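Local atomic coordinates of Abbfa_003403 (Acinetobacter baumannii, PDB entry 4ZXH), a protein that is a four-domain nonribosomal peptide synthetase, with condensation, adenylation, phosphopantetheine-carrier and thioesterase domains, and probably activates amino-acid building blocks, condenses them and releases the product. Residues P11-R16 / L85-V90; M150-I155 / E361-M366; T661-I666 / I675-I680. All coordinates share one frame; numbering follows the deposited sequence.

In the fold
The chain meets its contacts one after another; none nests in or crosses another. Contact 1 comes first, near the N terminus. It closes a loop of 68 residues by pairing strand 13-18 with strand 81-87 in a small antiparallel sheet. Contact 2 closes a much longer loop of 205 residues. It brings the start of helix 152-165 to the loop after strand 356-360, so it joins two lobes of the condensation domain. The centres of contacts 1 and 2 are about 27 Å apart. Contact 3 lies in the adenylation domain, on the opposite side of the chain's centre. Only eight residues separate its segments, and it ties strand 662-665 to helix 674-679.

Contact 1 (P11-R16 / L85-V90)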
ATOM      1  N   PRO A  11      39.138  -1.081 -22.421  1.00 62.88           N
ATOM      2  CA  PRO A  11      38.239  -0.555 -23.460  1.00 60.28           C
ATOM      3  C   PRO A  11      38.097   0.964 -23.513  1.00 55.70           C
ATOM      4  O   PRO A  11      38.266   1.636 -22.498  1.00 56.29           O
ATOM      5  CB  PRO A  11      36.896  -1.190 -23.093  1.00 52.60           C
ATOM      6  CG  PRO A  11      36.992  -1.441 -21.631  1.00 43.51           C
ATOM      7  CD  PRO A  11      38.395  -1.776 -21.351  1.00 46.20           C
ATOM      8  N   GLU A  12      37.796   1.476 -24.707  1.00 49.91           N
ATOM      9  CA  GLU A  12      37.463   2.877 -24.925  1.00 49.32           C
ATOM     10  C   GLU A  12      36.044   2.982 -25.503  1.00 44.99           C
ATOM     11  O   GLU A  12      35.529   2.037 -26.086  1.00 42.57           O
ATOM     12  CB  GLU A  12      38.472   3.543 -25.871  1.00 62.94           C
ATOM     13  CG  GLU A  12      39.926   3.666 -25.358  1.00 89.85           C
ATOM     14  CD  GLU A  12      40.077   4.498 -24.073  1.00107.90           C
ATOM     15  OE1 GLU A  12      39.389   5.536 -23.932  1.00112.64           O
ATOM     16  OE2 GLU A  12      40.904   4.123 -23.209  1.00110.65           O
ATOM     17  N   VAL A  13      35.413   4.135 -25.346  1.00 50.79           N
ATOM     18  CA  VAL A  13      34.089   4.369 -25.909  1.00 39.73           C
ATOM     19  C   VAL A  13      34.185   4.745 -27.388  1.00 41.01           C
ATOM     20  O   VAL A  13      34.900   5.681 -27.753  1.00 49.99           O
ATOM     21  CB  VAL A  13      33.345   5.489 -25.126  1.00 39.67           C
ATOM     22  CG1 VAL A  13      32.002   5.803 -25.753  1.00 38.71           C
ATOM     23  CG2 VAL A  13      33.157   5.081 -23.678  1.00 38.44           C
ATOM     24  N   LEU A  14      33.476   4.013 -28.242  1.00 39.84           N
ATOM     25  CA  LEU A  14      33.467   4.320 -29.673  1.00 46.63           C
ATOM     26  C   LEU A  14      32.500   5.450 -30.021  1.00 47.80           C
ATOM     27  O   LEU A  14      32.873   6.384 -30.729  1.00 51.94           O
ATOM     28  CB  LEU A  14      33.112   3.082 -30.500  1.00 49.17           C
ATOM     29  CG  LEU A  14      34.210   2.062 -30.787  1.00 48.99           C
ATOM     30  CD1 LEU A  14      33.648   0.919 -31.618  1.00 48.15           C
ATOM     31  CD2 LEU A  14      35.337   2.729 -31.507  1.00 43.14           C
ATOM     32  N   SER A  15      31.259   5.355 -29.544  1.00 39.62           N
ATOM     33  CA  SER A  15      30.263   6.399 -29.795  1.00 47.20           C
ATOM     34  C   SER A  15      29.168   6.466 -28.715  1.00 47.00           C
ATOM     35  O   SER A  15      28.936   5.498 -27.989  1.00 44.12           O
ATOM     36  CB  SER A  15      29.618   6.201 -31.174  1.00 43.56           C
ATOM     37  OG  SER A  15      29.010   4.927 -31.290  1.00 49.22           O
ATOM     38  N   ARG A  16      28.502   7.622 -28.636  1.00 49.67           N
ATOM     39  CA  ARG A  16      27.428   7.878 -27.665  1.00 38.64           C
ATOM     40  C   ARG A  16      26.073   8.060 -28.339  1.00 37.13           C
ATOM     41  O   ARG A  16      25.947   8.836 -29.274  1.00 55.18           O
ATOM     42  CB  ARG A  16      27.751   9.125 -26.840  1.00 38.94           C
ATOM     43  CG  ARG A  16      29.095   9.050 -26.125  1.00 44.95           C
ATOM     44  CD  ARG A  16      29.269  10.121 -25.046  1.00 46.52           C
ATOM     45  NE  ARG A  16      30.391   9.765 -24.180  1.00 57.23           N
ATOM     46  CZ  ARG A  16      30.259   9.244 -22.965  1.00 56.67           C
ATOM     47  NH1 ARG A  16      29.047   9.061 -22.468  1.00 50.73           N
ATOM     48  NH2 ARG A  16      31.334   8.925 -22.241  1.00 58.03           N
ATOM     49  N   LEU A  85      26.166   3.578 -24.761  1.00 37.60           N
ATOM     50  CA  LEU A  85      27.532   3.671 -25.257  1.00 31.75           C
ATOM     51  C   LEU A  85      27.918   2.377 -25.990  1.00 38.36           C
ATOM     52  O   LEU A  85      27.701   1.275 -25.475  1.00 36.54           O
ATOM     53  CB  LEU A  85      28.501   3.935 -24.110  1.00 32.40           C
ATOM     54  CG  LEU A  85      28.241   5.068 -23.116  1.00 40.27           C
ATOM     55  CD1 LEU A  85      29.424   5.204 -22.170  1.00 33.97           C
ATOM     56  CD2 LEU A  85      27.948   6.398 -23.817  1.00 34.38           C
ATOM     57  N   ILE A  86      28.476   2.508 -27.192  1.00 39.40           N
ATOM     58  CA  ILE A  86      29.104   1.368 -27.856  1.00 32.36           C
ATOM     59  C   ILE A  86      30.600   1.335 -27.542  1.00 39.97           C
ATOM     60  O   ILE A  86      31.359   2.167 -28.020  1.00 51.03           O
ATOM     61  CB  ILE A  86      28.909   1.398 -29.383  1.00 34.35           C
ATOM     62  CG1 ILE A  86      27.433   1.203 -29.755  1.00 32.01           C
ATOM     63  CG2 ILE A  86      29.719   0.294 -30.021  1.00 33.42           C
ATOM     64  CD1 ILE A  86      27.117   1.550 -31.193  1.00 33.15           C
ATOM     65  N   TRP A  87      31.011   0.380 -26.713  1.00 39.09           N
ATOM     66  CA  TRP A  87      32.419   0.188 -26.383  1.00 38.93           C
ATOM     67  C   TRP A  87      33.144  -0.531 -27.513  1.00 43.69           C
ATOM     68  O   TRP A  87      32.565  -1.394 -28.157  1.00 49.09           O
ATOM     69  CB  TRP A  87      32.552  -0.613 -25.091  1.00 36.65           C
ATOM     70  CG  TRP A  87      31.999   0.086 -23.912  1.00 37.03           C
ATOM     71  CD1 TRP A  87      30.713   0.046 -23.462  1.00 33.83           C
ATOM     72  CD2 TRP A  87      32.709   0.950 -23.022  1.00 33.70           C
ATOM     73  NE1 TRP A  87      30.580   0.832 -22.338  1.00 35.05           N
ATOM     74  CE2 TRP A  87      31.793   1.400 -22.053  1.00 32.81           C
ATOM     75  CE3 TRP A  87      34.035   1.384 -22.947  1.00 41.39           C
ATOM     76  CZ2 TRP A  87      32.159   2.257 -21.022  1.00 38.39           C
ATOM     77  CZ3 TRP A  87      34.394   2.243 -21.927  1.00 39.86           C
ATOM     78  CH2 TRP A  87      33.460   2.670 -20.977  1.00 35.72           C
ATOM     79  N   ASP A  88      34.405  -0.196 -27.755  1.00 36.71           N
ATOM     80  CA  ASP A  88      35.157  -0.870 -28.813  1.00 47.23           C
ATOM     81  C   ASP A  88      35.325  -2.355 -28.496  1.00 52.45           C
ATOM     82  O   ASP A  88      35.467  -3.184 -29.398  1.00 50.90           O
ATOM     83  CB  ASP A  88      36.530  -0.218 -29.017  1.00 40.20           C
ATOM     84  CG  ASP A  88      37.444  -0.368 -27.810  1.00 48.68           C
ATOM     85  OD1 ASP A  88      36.942  -0.600 -26.684  1.00 49.43           O
ATOM     86  OD2 ASP A  88      38.676  -0.237 -27.987  1.00 54.70           O
ATOM     87  N   ARG A  89      35.308  -2.685 -27.208  1.00 50.28           N
ATOM     88  CA  ARG A  89      35.437  -4.072 -26.777  1.00 48.65           C
ATOM     89  C   ARG A  89      34.970  -4.263 -25.342  1.00 43.48           C
ATOM     90  O   ARG A  89      35.049  -3.357 -24.526  1.00 48.55           O
ATOM     91  CB  ARG A  89      36.878  -4.542 -26.923  1.00 53.12           C
ATOM     92  CG  ARG A  89      37.804  -3.912 -25.930  1.00 67.32           C
ATOM     93  CD  ARG A  89      39.220  -4.383 -26.146  1.00 82.89           C
ATOM     94  NE  ARG A  89      39.777  -4.007 -27.450  1.00 89.42           N
ATOM     95  CZ  ARG A  89      40.480  -2.896 -27.684  1.00 91.27           C
ATOM     96  NH1 ARG A  89      40.695  -2.019 -26.702  1.00 86.03           N
ATOM     97  NH2 ARG A  89      40.959  -2.648 -28.907  1.00 92.49           N
ATOM     98  N   VAL A  90      34.470  -5.455 -25.050  1.00 39.53           N
ATOM     99  CA  VAL A  90      33.970  -5.798 -23.729  1.00 32.16           C
ATOM    100  C   VAL A  90      34.575  -7.133 -23.290  1.00 34.27           C
ATOM    101  O   VAL A  90      34.691  -8.058 -24.097  1.00 42.08           O
ATOM    102  CB  VAL A  90      32.439  -5.905 -23.726  1.00 33.78           C
ATOM    103  CG1 VAL A  90      31.946  -6.284 -22.353  1.00 49.01           C
ATOM    104  CG2 VAL A  90      31.827  -4.598 -24.131  1.00 38.76           C
TER
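L14 N donates to I86 O at 2.8 Å, and I86 N returns a bond to S15 O. L14 and S15 thus both face I86, which makes a classic beta bulge in the antiparallel pair of strands 13-18 and 81-87. The S15 carbonyl also receives a CA-H contact from L85. Beyond the bulge, D88 grips the backbone of E12 twice. D88 N donates to E12 O at 3.0 Å, almost straight (174° at the hydrogen). The D88 side chain turns back to take E12 N on OD1, with CG set between its own backbone N and carbonyl carbon (chi1 65°). This donor comes from above the carboxylate plane. D88 CB also supports L14 CG at 3.7 Å, the two side chains crossing at about a right angle. On the other side of the pairing, V13 places CG2 over the face of the W87 six-membered ring, a CH-pi contact. W87 NE1 is held by S74 on the third strand of this sheet. R16 and L85 lie side by side and point the same way. L85 CD2 sits over one face of the R16 guanidinium, whose NH1 makes a salt bridge with E83.

Contact 2 (M150-I155 / E361-M366); sequences MDFWSI and ERLGGM
L363 fits its two methyl branches against two neighbouring aromatic side chains. Its CD1 lies 3.7 Å from F152 CE2, while CD2 meets W153 at CE3. The leucine and the indole run antiparallel, alongside one another. F152 and W153 both carry CG anti to the backbone N. In W153 this torsion (chi1 -175°), together with chi2 of -99°, sends the six-membered part of the indole to the opposing loop, where CZ3 lies 3.9 Å from G364 N. The indole NE1 is used elsewhere, on the carbonyl of R291. E361 is extended beyond CG and brings OE2 to the edge of the F152 ring, near its plane, 3.3 Å from CD2. Carboxylate and ring are turned 69° apart. No hydrogen bond crosses the contact. The two sides belong to different lobes of the condensation fold, one giving the start of helix 152-165 and the other the loop after strand 356-360. D151 takes the aspartate place of the family's HHxxxD motif and is the N-cap of that helix. Its OD1 accepts S154 N at 3.0 Å, nearly along the C-O axis. The same oxygen makes a salt bridge with R285, and OD2 accepts F297 N.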
ATOM      1  N   MET A 150      17.818  -6.076 -25.564  1.00 29.13           N
ATOM      2  CA  MET A 150      17.139  -6.563 -26.764  1.00 28.71           C
ATOM      3  C   MET A 150      15.931  -7.401 -26.398  1.00 27.42           C
ATOM      4  O   MET A 150      15.783  -7.833 -25.262  1.00 31.08           O
ATOM      5  CB  MET A 150      18.101  -7.352 -27.686  1.00 32.62           C
ATOM      6  CG  MET A 150      18.805  -8.603 -27.104  1.00 36.58           C
ATOM      7  SD  MET A 150      19.907  -9.489 -28.298  1.00 21.26           S
ATOM      8  CE  MET A 150      21.330  -8.426 -28.299  1.00 33.09           C
ATOM      9  N   ASP A 151      15.045  -7.595 -27.362  1.00 24.51           N
ATOM     10  CA  ASP A 151      13.858  -8.392 -27.140  1.00 24.57           C
ATOM     11  C   ASP A 151      14.065  -9.839 -27.615  1.00 28.19           C
ATOM     12  O   ASP A 151      15.136 -10.207 -28.082  1.00 31.45           O
ATOM     13  CB  ASP A 151      12.666  -7.745 -27.848  1.00 27.74           C
ATOM     14  CG  ASP A 151      12.945  -7.466 -29.296  1.00 33.27           C
ATOM     15  OD1 ASP A 151      13.832  -8.142 -29.857  1.00 30.16           O
ATOM     16  OD2 ASP A 151      12.277  -6.580 -29.880  1.00 44.53           O
ATOM     17  N   PHE A 152      13.018 -10.640 -27.494  1.00 31.13           N
ATOM     18  CA  PHE A 152      13.041 -12.037 -27.877  1.00 28.56           C
ATOM     19  C   PHE A 152      13.199 -12.221 -29.389  1.00 33.89           C
ATOM     20  O   PHE A 152      13.973 -13.084 -29.822  1.00 33.24           O
ATOM     21  CB  PHE A 152      11.768 -12.719 -27.391  1.00 34.61           C
ATOM     22  CG  PHE A 152      11.845 -14.212 -27.381  1.00 51.68           C
ATOM     23  CD1 PHE A 152      12.685 -14.873 -26.489  1.00 57.75           C
ATOM     24  CD2 PHE A 152      11.063 -14.965 -28.256  1.00 55.86           C
ATOM     25  CE1 PHE A 152      12.760 -16.263 -26.483  1.00 55.10           C
ATOM     26  CE2 PHE A 152      11.125 -16.348 -28.251  1.00 50.98           C
ATOM     27  CZ  PHE A 152      11.978 -16.998 -27.366  1.00 51.51           C
ATOM     28  N   TRP A 153      12.485 -11.423 -30.189  1.00 28.62           N
ATOM     29  CA  TRP A 153      12.667 -11.482 -31.643  1.00 27.78           C
ATOM     30  C   TRP A 153      14.178 -11.402 -31.940  1.00 33.36           C
ATOM     31  O   TRP A 153      14.683 -12.130 -32.791  1.00 37.87           O
ATOM     32  CB  TRP A 153      11.879 -10.364 -32.353  1.00 28.80           C
ATOM     33  CG  TRP A 153      11.876 -10.384 -33.877  1.00 49.55           C
ATOM     34  CD1 TRP A 153      12.663  -9.639 -34.702  1.00 48.54           C
ATOM     35  CD2 TRP A 153      11.029 -11.159 -34.738  1.00 84.66           C
ATOM     36  NE1 TRP A 153      12.372  -9.892 -36.011  1.00 54.99           N
ATOM     37  CE2 TRP A 153      11.377 -10.829 -36.068  1.00 85.78           C
ATOM     38  CE3 TRP A 153      10.032 -12.119 -34.520  1.00100.43           C
ATOM     39  CZ2 TRP A 153      10.758 -11.429 -37.178  1.00101.50           C
ATOM     40  CZ3 TRP A 153       9.416 -12.716 -35.632  1.00102.59           C
ATOM     41  CH2 TRP A 153       9.783 -12.366 -36.937  1.00103.33           C
ATOM     42  N   SER A 154      14.897 -10.560 -31.196  1.00 33.80           N
ATOM     43  CA  SER A 154      16.345 -10.405 -31.375  1.00 28.72           C
ATOM     44  C   SER A 154      17.094 -11.671 -31.009  1.00 33.94           C
ATOM     45  O   SER A 154      18.060 -12.050 -31.694  1.00 26.33           O
ATOM     46  CB  SER A 154      16.882  -9.237 -30.546  1.00 24.96           C
ATOM     47  OG  SER A 154      16.386  -7.999 -31.039  1.00 34.34           O
ATOM     48  N   ILE A 155      16.652 -12.311 -29.924  1.00 32.74           N
ATOM     49  CA  ILE A 155      17.214 -13.587 -29.503  1.00 32.67           C
ATOM     50  C   ILE A 155      17.194 -14.589 -30.656  1.00 39.80           C
ATOM     51  O   ILE A 155      18.197 -15.237 -30.947  1.00 55.71           O
ATOM     52  CB  ILE A 155      16.451 -14.184 -28.306  1.00 38.65           C
ATOM     53  CG1 ILE A 155      16.757 -13.413 -27.011  1.00 44.26           C
ATOM     54  CG2 ILE A 155      16.793 -15.649 -28.131  1.00 35.72           C
ATOM     55  CD1 ILE A 155      18.203 -13.045 -26.854  1.00 43.82           C
ATOM     56  N   GLU A 361       3.567 -15.100 -28.071  1.00 48.43           N
ATOM     57  CA  GLU A 361       4.731 -15.007 -28.925  1.00 62.76           C
ATOM     58  C   GLU A 361       4.995 -16.265 -29.728  1.00 68.21           C
ATOM     59  O   GLU A 361       5.108 -17.356 -29.169  1.00 69.85           O
ATOM     60  CB  GLU A 361       5.961 -14.654 -28.107  1.00 69.91           C
ATOM     61  CG  GLU A 361       7.086 -14.142 -28.974  1.00 84.39           C
ATOM     62  CD  GLU A 361       8.002 -13.197 -28.236  1.00 94.31           C
ATOM     63  OE1 GLU A 361       7.859 -13.063 -26.996  1.00 89.32           O
ATOM     64  OE2 GLU A 361       8.853 -12.576 -28.910  1.00101.42           O
ATOM     65  N   ARG A 362       5.071 -16.093 -31.046  1.00 65.03           N
ATOM     66  CA  ARG A 362       5.542 -17.138 -31.942  1.00 72.13           C
ATOM     67  C   ARG A 362       6.505 -16.516 -32.959  1.00 77.07           C
ATOM     68  O   ARG A 362       6.112 -15.658 -33.746  1.00 80.63           O
ATOM     69  CB  ARG A 362       4.368 -17.844 -32.644  1.00 64.93           C
ATOM     70  N   LEU A 363       7.774 -16.923 -32.915  1.00 68.66           N
ATOM     71  CA  LEU A 363       8.747 -16.496 -33.922  1.00 59.61           C
ATOM     72  C   LEU A 363       8.503 -17.187 -35.255  1.00 60.26           C
ATOM     73  O   LEU A 363       8.020 -18.321 -35.293  1.00 62.32           O
ATOM     74  CB  LEU A 363      10.172 -16.786 -33.467  1.00 50.16           C
ATOM     75  CG  LEU A 363      10.576 -16.137 -32.150  1.00 52.99           C
ATOM     76  CD1 LEU A 363      12.045 -16.431 -31.834  1.00 46.69           C
ATOM     77  CD2 LEU A 363      10.279 -14.636 -32.192  1.00 51.32           C
ATOM     78  N   GLY A 364       8.846 -16.507 -36.346  1.00 56.41           N
ATOM     79  CA  GLY A 364       8.751 -17.108 -37.665  1.00 52.08           C
ATOM     80  C   GLY A 364      10.113 -17.508 -38.192  1.00 50.81           C
ATOM     81  O   GLY A 364      11.128 -16.907 -37.834  1.00 50.64           O
ATOM     82  N   GLY A 365      10.143 -18.518 -39.054  1.00 51.59           N
ATOM     83  CA  GLY A 365      11.399 -18.978 -39.620  1.00 51.09           C
ATOM     84  C   GLY A 365      12.339 -19.493 -38.545  1.00 55.73           C
ATOM     85  O   GLY A 365      13.553 -19.264 -38.612  1.00 52.70           O
ATOM     86  N   MET A 366      11.765 -20.161 -37.540  1.00 52.91           N
ATOM     87  CA  MET A 366      12.531 -20.860 -36.510  1.00 39.26           C
ATOM     88  C   MET A 366      12.023 -22.306 -36.294  1.00 43.46           C
ATOM     89  O   MET A 366      12.044 -22.813 -35.174  1.00 49.02           O
ATOM     90  CB  MET A 366      12.480 -20.083 -35.184  1.00 41.79           C
ATOM     91  CG  MET A 366      13.174 -18.723 -35.212  1.00 45.01           C
ATOM     92  SD  MET A 366      14.961 -18.748 -35.549  1.00 53.39           S
ATOM     93  CE  MET A 366      15.113 -17.103 -36.266  1.00 56.70           C
TER

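Contact 3 (T661-I666 / I675-I680)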
ATOM      1  N   THR A 661     -14.057 -27.988  35.524  1.00 73.49           N
ATOM      2  CA  THR A 661     -14.228 -26.794  34.700  1.00 67.26           C
ATOM      3  C   THR A 661     -14.711 -25.609  35.515  1.00 62.76           C
ATOM      4  O   THR A 661     -15.736 -25.690  36.189  1.00 57.94           O
ATOM      5  CB  THR A 661     -15.232 -27.010  33.555  1.00 55.20           C
ATOM      6  OG1 THR A 661     -14.767 -28.045  32.680  1.00 59.02           O
ATOM      7  CG2 THR A 661     -15.374 -25.737  32.768  1.00 40.84           C
ATOM      8  N   GLN A 662     -13.976 -24.507  35.447  1.00 58.48           N
ATOM      9  CA  GLN A 662     -14.423 -23.277  36.074  1.00 53.90           C
ATOM     10  C   GLN A 662     -14.450 -22.150  35.051  1.00 48.97           C
ATOM     11  O   GLN A 662     -13.418 -21.621  34.645  1.00 53.82           O
ATOM     12  CB  GLN A 662     -13.539 -22.934  37.272  1.00 53.95           C
ATOM     13  CG  GLN A 662     -13.764 -23.888  38.428  1.00 63.31           C
ATOM     14  CD  GLN A 662     -13.132 -23.429  39.723  1.00 74.94           C
ATOM     15  OE1 GLN A 662     -12.084 -22.785  39.726  1.00 80.69           O
ATOM     16  NE2 GLN A 662     -13.777 -23.750  40.837  1.00 79.20           N
ATOM     17  N   LEU A 663     -15.659 -21.783  34.647  1.00 45.82           N
ATOM     18  CA  LEU A 663     -15.863 -20.832  33.566  1.00 44.73           C
ATOM     19  C   LEU A 663     -16.274 -19.472  34.094  1.00 41.56           C
ATOM     20  O   LEU A 663     -17.189 -19.372  34.915  1.00 45.35           O
ATOM     21  CB  LEU A 663     -16.930 -21.359  32.601  1.00 44.53           C
ATOM     22  CG  LEU A 663     -17.062 -20.704  31.225  1.00 38.88           C
ATOM     23  CD1 LEU A 663     -17.582 -21.738  30.282  1.00 38.07           C
ATOM     24  CD2 LEU A 663     -17.996 -19.488  31.241  1.00 31.10           C
ATOM     25  N   LEU A 664     -15.608 -18.423  33.614  1.00 39.96           N
ATOM     26  CA  LEU A 664     -15.976 -17.070  34.005  1.00 41.97           C
ATOM     27  C   LEU A 664     -16.936 -16.459  32.998  1.00 42.22           C
ATOM     28  O   LEU A 664     -16.529 -16.046  31.909  1.00 48.21           O
ATOM     29  CB  LEU A 664     -14.748 -16.185  34.148  1.00 43.49           C
ATOM     30  CG  LEU A 664     -15.063 -14.799  34.710  1.00 40.05           C
ATOM     31  CD1 LEU A 664     -15.592 -14.917  36.132  1.00 38.63           C
ATOM     32  CD2 LEU A 664     -13.840 -13.885  34.658  1.00 37.51           C
ATOM     33  N   ALA A 665     -18.212 -16.405  33.376  1.00 36.61           N
ATOM     34  CA  ALA A 665     -19.244 -15.818  32.541  1.00 33.86           C
ATOM     35  C   ALA A 665     -19.310 -14.283  32.675  1.00 40.73           C
ATOM     36  O   ALA A 665     -19.661 -13.750  33.731  1.00 35.42           O
ATOM     37  CB  ALA A 665     -20.567 -16.433  32.881  1.00 29.28           C
ATOM     38  N   ILE A 666     -18.989 -13.578  31.590  1.00 44.30           N
ATOM     39  CA  ILE A 666     -18.904 -12.116  31.617  1.00 44.49           C
ATOM     40  C   ILE A 666     -19.868 -11.446  30.657  1.00 39.41           C
ATOM     41  O   ILE A 666     -20.073 -10.245  30.724  1.00 42.88           O
ATOM     42  CB  ILE A 666     -17.500 -11.626  31.257  1.00 37.66           C
ATOM     43  CG1 ILE A 666     -17.203 -11.950  29.804  1.00 38.57           C
ATOM     44  CG2 ILE A 666     -16.461 -12.301  32.120  1.00 33.75           C
ATOM     45  CD1 ILE A 666     -15.783 -11.663  29.444  1.00 47.80           C
ATOM     46  N   ILE A 675     -25.331 -17.802  26.552  1.00 27.06           N
ATOM     47  CA  ILE A 675     -25.909 -19.142  26.666  1.00 29.32           C
ATOM     48  C   ILE A 675     -24.847 -20.224  26.952  1.00 34.39           C
ATOM     49  O   ILE A 675     -25.025 -21.052  27.845  1.00 35.45           O
ATOM     50  CB  ILE A 675     -26.706 -19.488  25.374  1.00 29.72           C
ATOM     51  CG1 ILE A 675     -28.150 -19.049  25.538  1.00 34.07           C
ATOM     52  CG2 ILE A 675     -26.703 -20.958  25.067  1.00 23.02           C
ATOM     53  CD1 ILE A 675     -28.794 -19.685  26.735  1.00 38.01           C
ATOM     54  N   LEU A 676     -23.745 -20.204  26.202  1.00 31.82           N
ATOM     55  CA  LEU A 676     -22.648 -21.152  26.393  1.00 35.75           C
ATOM     56  C   LEU A 676     -21.991 -20.998  27.763  1.00 41.93           C
ATOM     57  O   LEU A 676     -21.635 -21.980  28.412  1.00 45.83           O
ATOM     58  CB  LEU A 676     -21.585 -20.958  25.310  1.00 35.22           C
ATOM     59  CG  LEU A 676     -20.284 -21.743  25.481  1.00 30.79           C
ATOM     60  CD1 LEU A 676     -20.513 -23.226  25.258  1.00 29.26           C
ATOM     61  CD2 LEU A 676     -19.229 -21.211  24.554  1.00 32.73           C
ATOM     62  N   GLU A 677     -21.829 -19.749  28.181  1.00 38.76           N
ATOM     63  CA  GLU A 677     -21.136 -19.404  29.412  1.00 39.09           C
ATOM     64  C   GLU A 677     -21.939 -19.788  30.647  1.00 44.55           C
ATOM     65  O   GLU A 677     -21.382 -20.220  31.660  1.00 50.94           O
ATOM     66  CB  GLU A 677     -20.838 -17.902  29.448  1.00 34.15           C
ATOM     67  CG  GLU A 677     -20.236 -17.334  28.172  1.00 37.60           C
ATOM     68  CD  GLU A 677     -19.988 -15.838  28.275  1.00 43.74           C
ATOM     69  OE1 GLU A 677     -20.398 -15.229  29.290  1.00 47.86           O
ATOM     70  OE2 GLU A 677     -19.392 -15.266  27.337  1.00 39.78           O
ATOM     71  N   LEU A 678     -23.250 -19.614  30.567  1.00 40.48           N
ATOM     72  CA  LEU A 678     -24.110 -19.835  31.721  1.00 39.63           C
ATOM     73  C   LEU A 678     -24.571 -21.296  31.880  1.00 41.56           C
ATOM     74  O   LEU A 678     -25.035 -21.682  32.942  1.00 52.52           O
ATOM     75  CB  LEU A 678     -25.325 -18.904  31.636  1.00 30.76           C
ATOM     76  CG  LEU A 678     -24.996 -17.401  31.622  1.00 34.10           C
ATOM     77  CD1 LEU A 678     -26.240 -16.552  31.299  1.00 23.63           C
ATOM     78  CD2 LEU A 678     -24.335 -16.929  32.937  1.00 28.03           C
ATOM     79  N   LEU A 679     -24.429 -22.113  30.842  1.00 34.79           N
ATOM     80  CA  LEU A 679     -25.003 -23.453  30.885  1.00 38.56           C
ATOM     81  C   LEU A 679     -23.998 -24.586  30.817  1.00 42.93           C
ATOM     82  O   LEU A 679     -24.072 -25.531  31.596  1.00 53.59           O
ATOM     83  CB  LEU A 679     -26.003 -23.637  29.746  1.00 40.85           C
ATOM     84  CG  LEU A 679     -27.269 -22.789  29.819  1.00 39.84           C
ATOM     85  CD1 LEU A 679     -28.209 -23.170  28.681  1.00 36.91           C
ATOM     86  CD2 LEU A 679     -27.935 -22.945  31.178  1.00 37.15           C
ATOM     87  N   ILE A 680     -23.060 -24.514  29.883  1.00 42.36           N
ATOM     88  CA  ILE A 680     -22.310 -25.720  29.557  1.00 46.97           C
ATOM     89  C   ILE A 680     -21.500 -26.340  30.713  1.00 48.23           C
ATOM     90  O   ILE A 680     -21.273 -27.549  30.689  1.00 53.23           O
ATOM     91  CB  ILE A 680     -21.371 -25.502  28.337  1.00 38.52           C
ATOM     92  CG1 ILE A 680     -21.104 -26.850  27.651  1.00 41.00           C
ATOM     93  CG2 ILE A 680     -20.077 -24.802  28.732  1.00 36.44           C
ATOM     94  CD1 ILE A 680     -20.261 -26.768  26.398  1.00 42.73           C
TER
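E677 and A665 meet where the backbones come closest, with CB against CB at 3.7 Å. From there the E677 side chain runs out straight past A665 CA to the end of the strand. CG lies beside its own backbone N (chi1 -47°) and the chain is extended beyond it. OE1 ends 3.2 Å from I666 N, a weak hydrogen bond with only 127° at the hydrogen. A665 CB also receives the methyl CD2 of L678 at 3.8 Å. L663 packs beside A665 against the same E677 CB. Its CG is anti to the backbone N (chi1 -165°), which swings its branched end toward the helix, with CD2 3.7 Å from E677 CB and near the E677 carbonyl. The other branch, CD1, reaches I680 CG2 more loosely, at 4.2 Å.

The buried carboxylate is positioned by a second shell. E677 OE2 is hydrogen-bonded to T667 OG1 and to Q715 NE2, so the acid joins the strand end, the helix and strand 713-716. The turn between the two segments carries the sequence of the A4 core motif of adenylation domains, consistent with a place near the amino-acid pocket. Strand 662-665, helix 674-679 and strand 687-690 form a beta-alpha-beta unit. Strand 662-665 runs parallel between strands 687-690 and 713-716, and L676 and I680 pack on helix 641-655.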